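Local coordinates for protein nicotinate phosphoribosyltransferase (Porphyromonas gingivalis, PDB 2IM5) that probably makes nicotinate mononucleotide from nicotinate and phosphoribosyl pyrophosphate at the expense of ATP, a step on the way to NAD, at residues L130-I135 / E343-V348; A137-K142 / R169-E174. One frame throughout, in Å; residues are numbered along the deposited sequence.

Contact 1: L130-I135 / E343-V348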
ATOM      1  N   LEU A 130       5.404  18.524  -1.510  1.00 25.89           N
ATOM      2  CA  LEU A 130       6.196  19.626  -0.967  1.00 26.00           C
ATOM      3  C   LEU A 130       7.558  19.685  -1.627  1.00 25.46           C
ATOM      4  O   LEU A 130       8.062  20.761  -1.910  1.00 25.13           O
ATOM      5  CB  LEU A 130       6.425  19.465   0.537  1.00 25.14           C
ATOM      6  CG  LEU A 130       5.371  19.911   1.542  1.00 26.48           C
ATOM      7  CD1 LEU A 130       5.914  19.665   2.950  1.00 27.14           C
ATOM      8  CD2 LEU A 130       5.048  21.393   1.352  1.00 25.28           C
ATOM      9  N   TYR A 131       8.146  18.516  -1.853  1.00 26.16           N
ATOM     10  CA  TYR A 131       9.465  18.419  -2.457  1.00 26.88           C
ATOM     11  C   TYR A 131       9.543  19.081  -3.829  1.00 27.10           C
ATOM     12  O   TYR A 131      10.396  19.937  -4.063  1.00 27.05           O
ATOM     13  CB  TYR A 131       9.880  16.954  -2.577  1.00 26.99           C
ATOM     14  CG  TYR A 131      11.203  16.768  -3.272  1.00 27.93           C
ATOM     15  CD1 TYR A 131      12.395  17.105  -2.640  1.00 28.92           C
ATOM     16  CD2 TYR A 131      11.260  16.286  -4.579  1.00 29.67           C
ATOM     17  CE1 TYR A 131      13.622  16.968  -3.296  1.00 30.28           C
ATOM     18  CE2 TYR A 131      12.471  16.145  -5.242  1.00 30.49           C
ATOM     19  CZ  TYR A 131      13.649  16.486  -4.596  1.00 32.09           C
ATOM     20  OH  TYR A 131      14.852  16.333  -5.254  1.00 35.25           O
ATOM     21  N   TYR A 132       8.660  18.678  -4.738  1.00 26.51           N
ATOM     22  CA  TYR A 132       8.662  19.240  -6.083  1.00 27.07           C
ATOM     23  C   TYR A 132       8.396  20.739  -6.056  1.00 26.83           C
ATOM     24  O   TYR A 132       8.984  21.484  -6.834  1.00 25.86           O
ATOM     25  CB  TYR A 132       7.648  18.500  -6.954  1.00 25.89           C
ATOM     26  CG  TYR A 132       8.032  17.048  -7.123  1.00 25.42           C
ATOM     27  CD1 TYR A 132       9.192  16.695  -7.808  1.00 24.30           C
ATOM     28  CD2 TYR A 132       7.265  16.031  -6.553  1.00 24.82           C
ATOM     29  CE1 TYR A 132       9.587  15.369  -7.921  1.00 24.95           C
ATOM     30  CE2 TYR A 132       7.647  14.699  -6.660  1.00 24.35           C
ATOM     31  CZ  TYR A 132       8.807  14.376  -7.345  1.00 25.18           C
ATOM     32  OH  TYR A 132       9.185  13.062  -7.456  1.00 26.33           O
ATOM     33  N   ARG A 133       7.525  21.184  -5.154  1.00 27.21           N
ATOM     34  CA  ARG A 133       7.253  22.612  -5.038  1.00 28.25           C
ATOM     35  C   ARG A 133       8.550  23.293  -4.606  1.00 29.26           C
ATOM     36  O   ARG A 133       8.965  24.307  -5.176  1.00 27.99           O
ATOM     37  CB  ARG A 133       6.208  22.900  -3.965  1.00 29.81           C
ATOM     38  CG  ARG A 133       4.785  22.545  -4.306  1.00 33.50           C
ATOM     39  CD  ARG A 133       3.879  23.053  -3.192  1.00 35.09           C
ATOM     40  NE  ARG A 133       2.492  22.630  -3.351  1.00 36.48           N
ATOM     41  CZ  ARG A 133       1.525  22.924  -2.487  1.00 36.93           C
ATOM     42  NH1 ARG A 133       1.797  23.643  -1.405  1.00 36.71           N
ATOM     43  NH2 ARG A 133       0.290  22.495  -2.701  1.00 37.04           N
ATOM     44  N   PHE A 134       9.180  22.710  -3.589  1.00 28.49           N
ATOM     45  CA  PHE A 134      10.411  23.236  -3.026  1.00 28.48           C
ATOM     46  C   PHE A 134      11.521  23.437  -4.048  1.00 27.72           C
ATOM     47  O   PHE A 134      12.208  24.454  -4.018  1.00 29.09           O
ATOM     48  CB  PHE A 134      10.913  22.315  -1.911  1.00 27.50           C
ATOM     49  CG  PHE A 134      11.860  22.982  -0.957  1.00 26.56           C
ATOM     50  CD1 PHE A 134      11.400  23.933  -0.055  1.00 26.58           C
ATOM     51  CD2 PHE A 134      13.208  22.647  -0.943  1.00 26.33           C
ATOM     52  CE1 PHE A 134      12.275  24.539   0.854  1.00 27.00           C
ATOM     53  CE2 PHE A 134      14.091  23.244  -0.040  1.00 25.58           C
ATOM     54  CZ  PHE A 134      13.624  24.192   0.859  1.00 25.21           C
ATOM     55  N   ILE A 135      11.711  22.471  -4.943  1.00 27.41           N
ATOM     56  CA  ILE A 135      12.768  22.590  -5.938  1.00 26.33           C
ATOM     57  C   ILE A 135      12.272  23.267  -7.210  1.00 26.68           C
ATOM     58  O   ILE A 135      12.955  23.264  -8.233  1.00 26.67           O
ATOM     59  CB  ILE A 135      13.377  21.218  -6.293  1.00 24.76           C
ATOM     60  CG1 ILE A 135      12.364  20.359  -7.043  1.00 25.47           C
ATOM     61  CG2 ILE A 135      13.836  20.519  -5.031  1.00 24.81           C
ATOM     62  CD1 ILE A 135      12.958  19.083  -7.607  1.00 22.74           C
ATOM     63  N   GLU A 343      11.931  13.091 -11.640  1.00 39.57           N
ATOM     64  CA  GLU A 343      11.908  11.698 -11.216  1.00 40.07           C
ATOM     65  C   GLU A 343      11.249  11.521  -9.852  1.00 37.76           C
ATOM     66  O   GLU A 343      11.364  12.378  -8.979  1.00 36.93           O
ATOM     67  CB  GLU A 343      13.330  11.141 -11.181  1.00 43.22           C
ATOM     68  CG  GLU A 343      14.276  11.860 -10.216  1.00 50.44           C
ATOM     69  CD  GLU A 343      14.485  13.334 -10.556  1.00 53.41           C
ATOM     70  OE1 GLU A 343      13.612  14.163 -10.215  1.00 55.73           O
ATOM     71  OE2 GLU A 343      15.525  13.661 -11.172  1.00 55.84           O
ATOM     72  N   PRO A 344      10.538  10.402  -9.658  1.00 35.64           N
ATOM     73  CA  PRO A 344       9.854  10.105  -8.396  1.00 34.12           C
ATOM     74  C   PRO A 344      10.839   9.960  -7.244  1.00 32.14           C
ATOM     75  O   PRO A 344      11.975   9.530  -7.443  1.00 31.01           O
ATOM     76  CB  PRO A 344       9.144   8.785  -8.688  1.00 34.62           C
ATOM     77  CG  PRO A 344       8.910   8.843 -10.174  1.00 36.18           C
ATOM     78  CD  PRO A 344      10.219   9.388 -10.675  1.00 35.74           C
ATOM     79  N   LEU A 345      10.404  10.325  -6.044  1.00 30.20           N
ATOM     80  CA  LEU A 345      11.247  10.196  -4.861  1.00 30.26           C
ATOM     81  C   LEU A 345      11.230   8.733  -4.461  1.00 31.32           C
ATOM     82  O   LEU A 345      10.232   8.034  -4.669  1.00 31.59           O
ATOM     83  CB  LEU A 345      10.699  11.033  -3.705  1.00 29.62           C
ATOM     84  CG  LEU A 345      10.818  12.552  -3.805  1.00 28.36           C
ATOM     85  CD1 LEU A 345      10.246  13.188  -2.547  1.00 27.91           C
ATOM     86  CD2 LEU A 345      12.278  12.933  -3.970  1.00 28.58           C
ATOM     87  N   ASN A 346      12.329   8.259  -3.893  1.00 31.74           N
ATOM     88  CA  ASN A 346      12.400   6.871  -3.467  1.00 31.70           C
ATOM     89  C   ASN A 346      12.212   6.837  -1.956  1.00 30.51           C
ATOM     90  O   ASN A 346      13.155   6.575  -1.204  1.00 31.69           O
ATOM     91  CB  ASN A 346      13.747   6.271  -3.861  1.00 33.95           C
ATOM     92  CG  ASN A 346      13.834   4.794  -3.548  1.00 36.68           C
ATOM     93  OD1 ASN A 346      12.815   4.105  -3.446  1.00 40.08           O
ATOM     94  ND2 ASN A 346      15.054   4.292  -3.406  1.00 38.82           N
ATOM     95  N   ILE A 347      10.981   7.101  -1.526  1.00 28.00           N
ATOM     96  CA  ILE A 347      10.645   7.145  -0.109  1.00 26.77           C
ATOM     97  C   ILE A 347       9.592   6.143   0.359  1.00 25.69           C
ATOM     98  O   ILE A 347       8.695   5.757  -0.392  1.00 25.44           O
ATOM     99  CB  ILE A 347      10.144   8.553   0.269  1.00 26.65           C
ATOM    100  CG1 ILE A 347       8.998   8.961  -0.663  1.00 25.85           C
ATOM    101  CG2 ILE A 347      11.287   9.554   0.184  1.00 28.88           C
ATOM    102  CD1 ILE A 347       8.387  10.307  -0.327  1.00 25.75           C
ATOM    103  N   VAL A 348       9.709   5.742   1.620  1.00 24.24           N
ATOM    104  CA  VAL A 348       8.764   4.822   2.239  1.00 24.31           C
ATOM    105  C   VAL A 348       8.631   5.191   3.709  1.00 23.85           C
ATOM    106  O   VAL A 348       9.433   5.960   4.242  1.00 22.77           O
ATOM    107  CB  VAL A 348       9.228   3.337   2.146  1.00 24.01           C
ATOM    108  CG1 VAL A 348       9.274   2.892   0.702  1.00 24.87           C
ATOM    109  CG2 VAL A 348      10.603   3.161   2.799  1.00 24.74           C
TER
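Two consecutive tyrosines, Tyr131 and Tyr132, near the C-terminal end of helix 120-134 join that helix to the loop leading into strand 347-355, in a partly buried contact that pairs an aromatic CH-pi contact with a hydrogen bond from a phenol to a main-chain carbonyl. Leu345 supplies the apolar half. Its CD2 sits over one face of the Tyr131 ring, 3.7 Å from the centroid and 22° off the normal, while Leu345 CD1 lies 3.8 Å from Tyr131 CB. With CG anti to the backbone N (chi1 176°), the Tyr131 ring reaches out to the leucine; its opposite face carries Ile135 CG2, so aliphatic carbons lie over both faces, each toward the rim. Tyr132 supplies the polar half. Its hydroxyl donates to the carbonyl of Glu343, with Tyr132 OH 2.7 Å from Glu343 O. The hydroxyl stands 35° out of the carbonyl plane, and Glu343 O itself lies at the edge of the Tyr132 ring, near its plane. The phenol oxygen also comes within 3.2 Å of Pro344 CA, and a further hydrogen bond links it to Asn336. Two polar partners thus fix the end of a buried side chain. Around this contact, Gln40 touches both Tyr131 and Leu345, while Ile347 at the start of the strand packs back on Leu124 and Ile127 of helix 120-134 and on Phe34 of strand 29-36.

Contact 2: A137-K142 / R169-E174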
ATOM      1  N   ALA A 137       9.950  22.405  -9.323  1.00 28.18           N
ATOM      2  CA  ALA A 137       9.571  21.563 -10.455  1.00 29.47           C
ATOM      3  C   ALA A 137       8.089  21.747 -10.782  1.00 30.50           C
ATOM      4  O   ALA A 137       7.268  21.967  -9.893  1.00 30.00           O
ATOM      5  CB  ALA A 137       9.860  20.106 -10.146  1.00 29.18           C
ATOM      6  N   GLU A 138       7.757  21.674 -12.065  1.00 32.36           N
ATOM      7  CA  GLU A 138       6.377  21.818 -12.517  1.00 34.47           C
ATOM      8  C   GLU A 138       6.087  20.742 -13.545  1.00 33.37           C
ATOM      9  O   GLU A 138       6.973  20.331 -14.300  1.00 34.49           O
ATOM     10  CB  GLU A 138       6.145  23.202 -13.139  1.00 38.59           C
ATOM     11  CG  GLU A 138       6.208  24.353 -12.154  1.00 44.36           C
ATOM     12  CD  GLU A 138       5.104  24.290 -11.114  1.00 50.73           C
ATOM     13  OE1 GLU A 138       4.950  23.229 -10.458  1.00 54.41           O
ATOM     14  OE2 GLU A 138       4.387  25.306 -10.941  1.00 54.60           O
ATOM     15  N   PRO A 139       4.840  20.266 -13.593  1.00 32.24           N
ATOM     16  CA  PRO A 139       4.510  19.225 -14.564  1.00 31.78           C
ATOM     17  C   PRO A 139       4.259  19.775 -15.967  1.00 32.36           C
ATOM     18  O   PRO A 139       3.800  20.906 -16.132  1.00 32.92           O
ATOM     19  CB  PRO A 139       3.261  18.599 -13.961  1.00 30.56           C
ATOM     20  CG  PRO A 139       2.568  19.787 -13.377  1.00 31.06           C
ATOM     21  CD  PRO A 139       3.695  20.548 -12.709  1.00 31.92           C
ATOM     22  N   ASP A 140       4.588  18.980 -16.974  1.00 32.35           N
ATOM     23  CA  ASP A 140       4.336  19.368 -18.354  1.00 33.13           C
ATOM     24  C   ASP A 140       2.947  18.805 -18.634  1.00 32.03           C
ATOM     25  O   ASP A 140       2.799  17.669 -19.081  1.00 32.93           O
ATOM     26  CB  ASP A 140       5.352  18.727 -19.299  1.00 34.32           C
ATOM     27  CG  ASP A 140       5.031  18.990 -20.755  1.00 36.19           C
ATOM     28  OD1 ASP A 140       4.007  19.660 -21.034  1.00 37.47           O
ATOM     29  OD2 ASP A 140       5.801  18.525 -21.621  1.00 36.75           O
ATOM     30  N   TRP A 141       1.931  19.603 -18.348  1.00 31.91           N
ATOM     31  CA  TRP A 141       0.562  19.164 -18.534  1.00 33.12           C
ATOM     32  C   TRP A 141       0.252  18.601 -19.909  1.00 33.68           C
ATOM     33  O   TRP A 141      -0.585  17.714 -20.039  1.00 34.36           O
ATOM     34  CB  TRP A 141      -0.387  20.303 -18.187  1.00 31.86           C
ATOM     35  CG  TRP A 141      -0.410  20.557 -16.726  1.00 31.93           C
ATOM     36  CD1 TRP A 141       0.131  21.625 -16.063  1.00 31.75           C
ATOM     37  CD2 TRP A 141      -0.981  19.708 -15.724  1.00 32.44           C
ATOM     38  NE1 TRP A 141      -0.071  21.493 -14.708  1.00 31.44           N
ATOM     39  CE2 TRP A 141      -0.749  20.325 -14.471  1.00 32.42           C
ATOM     40  CE3 TRP A 141      -1.665  18.483 -15.763  1.00 32.85           C
ATOM     41  CZ2 TRP A 141      -1.179  19.758 -13.264  1.00 32.18           C
ATOM     42  CZ3 TRP A 141      -2.093  17.917 -14.562  1.00 32.15           C
ATOM     43  CH2 TRP A 141      -1.846  18.558 -13.329  1.00 33.00           C
ATOM     44  N   LYS A 142       0.936  19.101 -20.931  1.00 34.69           N
ATOM     45  CA  LYS A 142       0.705  18.611 -22.279  1.00 35.70           C
ATOM     46  C   LYS A 142       1.086  17.141 -22.324  1.00 35.14           C
ATOM     47  O   LYS A 142       0.373  16.319 -22.897  1.00 35.68           O
ATOM     48  CB  LYS A 142       1.538  19.397 -23.292  1.00 37.76           C
ATOM     49  CG  LYS A 142       1.335  18.938 -24.730  1.00 41.67           C
ATOM     50  CD  LYS A 142       1.985  19.893 -25.723  1.00 42.99           C
ATOM     51  CE  LYS A 142       1.644  19.506 -27.153  1.00 45.71           C
ATOM     52  NZ  LYS A 142       2.123  20.526 -28.134  1.00 48.57           N
ATOM     53  N   ARG A 169       3.612   8.298  -3.968  1.00 27.07           N
ATOM     54  CA  ARG A 169       4.688   8.971  -4.692  1.00 27.66           C
ATOM     55  C   ARG A 169       4.222   9.870  -5.829  1.00 26.13           C
ATOM     56  O   ARG A 169       5.005  10.207  -6.715  1.00 25.28           O
ATOM     57  CB  ARG A 169       5.677   7.940  -5.230  1.00 28.77           C
ATOM     58  CG  ARG A 169       6.454   7.266  -4.124  1.00 34.10           C
ATOM     59  CD  ARG A 169       7.454   6.270  -4.654  1.00 34.85           C
ATOM     60  NE  ARG A 169       8.131   5.607  -3.549  1.00 37.38           N
ATOM     61  CZ  ARG A 169       9.089   4.703  -3.704  1.00 38.89           C
ATOM     62  NH1 ARG A 169       9.482   4.356  -4.924  1.00 40.41           N
ATOM     63  NH2 ARG A 169       9.652   4.144  -2.639  1.00 39.79           N
ATOM     64  N   ARG A 170       2.951  10.257  -5.802  1.00 24.81           N
ATOM     65  CA  ARG A 170       2.405  11.124  -6.837  1.00 22.25           C
ATOM     66  C   ARG A 170       3.167  12.456  -6.869  1.00 22.44           C
ATOM     67  O   ARG A 170       3.730  12.879  -5.856  1.00 20.26           O
ATOM     68  CB  ARG A 170       0.927  11.389  -6.561  1.00 21.66           C
ATOM     69  CG  ARG A 170       0.663  12.206  -5.299  1.00 22.46           C
ATOM     70  CD  ARG A 170      -0.827  12.252  -4.977  1.00 21.89           C
ATOM     71  NE  ARG A 170      -1.124  13.061  -3.797  1.00 20.20           N
ATOM     72  CZ  ARG A 170      -2.297  13.055  -3.171  1.00 20.15           C
ATOM     73  NH1 ARG A 170      -3.283  12.282  -3.617  1.00 18.17           N
ATOM     74  NH2 ARG A 170      -2.483  13.811  -2.097  1.00 19.02           N
ATOM     75  N   PHE A 171       3.188  13.108  -8.030  1.00 20.95           N
ATOM     76  CA  PHE A 171       3.858  14.396  -8.157  1.00 20.08           C
ATOM     77  C   PHE A 171       3.085  15.390  -7.295  1.00 18.66           C
ATOM     78  O   PHE A 171       3.668  16.213  -6.596  1.00 19.66           O
ATOM     79  CB  PHE A 171       3.858  14.868  -9.616  1.00 21.83           C
ATOM     80  CG  PHE A 171       4.602  16.163  -9.836  1.00 21.71           C
ATOM     81  CD1 PHE A 171       5.979  16.167 -10.052  1.00 23.94           C
ATOM     82  CD2 PHE A 171       3.928  17.378  -9.809  1.00 21.94           C
ATOM     83  CE1 PHE A 171       6.670  17.367 -10.241  1.00 22.36           C
ATOM     84  CE2 PHE A 171       4.609  18.582  -9.993  1.00 22.94           C
ATOM     85  CZ  PHE A 171       5.981  18.575 -10.210  1.00 21.30           C
ATOM     86  N   SER A 172       1.762  15.300  -7.354  1.00 18.74           N
ATOM     87  CA  SER A 172       0.876  16.166  -6.580  1.00 19.67           C
ATOM     88  C   SER A 172      -0.543  15.605  -6.644  1.00 20.37           C
ATOM     89  O   SER A 172      -0.842  14.744  -7.475  1.00 17.78           O
ATOM     90  CB  SER A 172       0.864  17.583  -7.155  1.00 20.51           C
ATOM     91  OG  SER A 172       0.347  17.582  -8.473  1.00 21.92           O
ATOM     92  N   LEU A 173      -1.412  16.111  -5.773  1.00 20.34           N
ATOM     93  CA  LEU A 173      -2.807  15.679  -5.742  1.00 22.62           C
ATOM     94  C   LEU A 173      -3.423  16.034  -7.097  1.00 23.33           C
ATOM     95  O   LEU A 173      -4.165  15.250  -7.698  1.00 24.43           O
ATOM     96  CB  LEU A 173      -3.566  16.430  -4.639  1.00 21.96           C
ATOM     97  CG  LEU A 173      -4.875  15.875  -4.047  1.00 23.23           C
ATOM     98  CD1 LEU A 173      -5.778  17.051  -3.681  1.00 20.71           C
ATOM     99  CD2 LEU A 173      -5.596  14.960  -5.014  1.00 20.85           C
ATOM    100  N   GLU A 174      -3.099  17.230  -7.565  1.00 24.21           N
ATOM    101  CA  GLU A 174      -3.605  17.740  -8.832  1.00 24.41           C
ATOM    102  C   GLU A 174      -3.245  16.817  -9.990  1.00 22.07           C
ATOM    103  O   GLU A 174      -4.075  16.540 -10.850  1.00 21.22           O
ATOM    104  CB  GLU A 174      -3.050  19.143  -9.067  1.00 27.01           C
ATOM    105  CG  GLU A 174      -3.502  19.794 -10.350  1.00 33.44           C
ATOM    106  CD  GLU A 174      -3.099  21.248 -10.406  1.00 38.08           C
ATOM    107  OE1 GLU A 174      -1.907  21.548 -10.160  1.00 40.61           O
ATOM    108  OE2 GLU A 174      -3.973  22.090 -10.690  1.00 42.06           O
TER
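Phe171 and Pro139 meet where two loops run into the capped starts of helices 141-157 and 173-186, and the contact joins the two segments that lead into these helices, near the surface. The phenylalanine has CG anti to its backbone N (chi1 -177°), which carries the far end of the ring to the 137-139 backbone. Pro139 crosses it at about a right angle, bringing CD to 3.5 Å from Phe171 CE2. At the outer end of the ring, Phe171 CZ is 3.6 Å from Ala137 O, which approaches the ring edge, and the methyl CB of Ala137 is 4.2 Å from the same carbon. Beyond this cluster, Trp141 and Glu174, each in the first turn of its helix, also cross at about a right angle. Trp141 CH2 lies 3.6 Å from Glu174 CG, and the carboxylate plane is turned 81° from the indole. Pro139 CG sits over one indole face, toward its rim, so the proline touches both aromatic groups. Each helix has its own cap: Asp140 OD1 accepts a weak bond from Lys142 N at 3.1 Å, and Ser172 OG bonds to the backbone N of Val175. Phe171 also touches Val338 and Val342. No hydrogen bond is found between the segments. Their association therefore rests on van der Waals contact, with aliphatic carbons, including the methylene of an acidic side chain, set against aromatic rings, and a carbonyl oxygen at a ring edge, where the ring's C-H groups are probably slightly positive, while capping bonds from Asp140 and Ser172 lie within each helix start.

How the contacts relate
The two contacts, their centres about 11 Å apart, differ in burial and in chemistry. Contact 1 is partly buried and uses a directed hydrogen bond beside its CH-pi contact; contact 2 lies at the surface and has no hydrogen bond between its segments, relying on contacts of carbons and a carbonyl oxygen with rings. Helix 120-134 ends in contact 1 and the next helix, 141-157, begins in contact 2. Tyr132 O and Ala137 N, 2.8 Å apart, probably form a hydrogen bond between them, and the stacked rings of Tyr132 and Phe171 make a second bridge. In addition, Arg169 NH2 probably bonds to Ile347 O, joining segment 169-174 to the strand of contact 1.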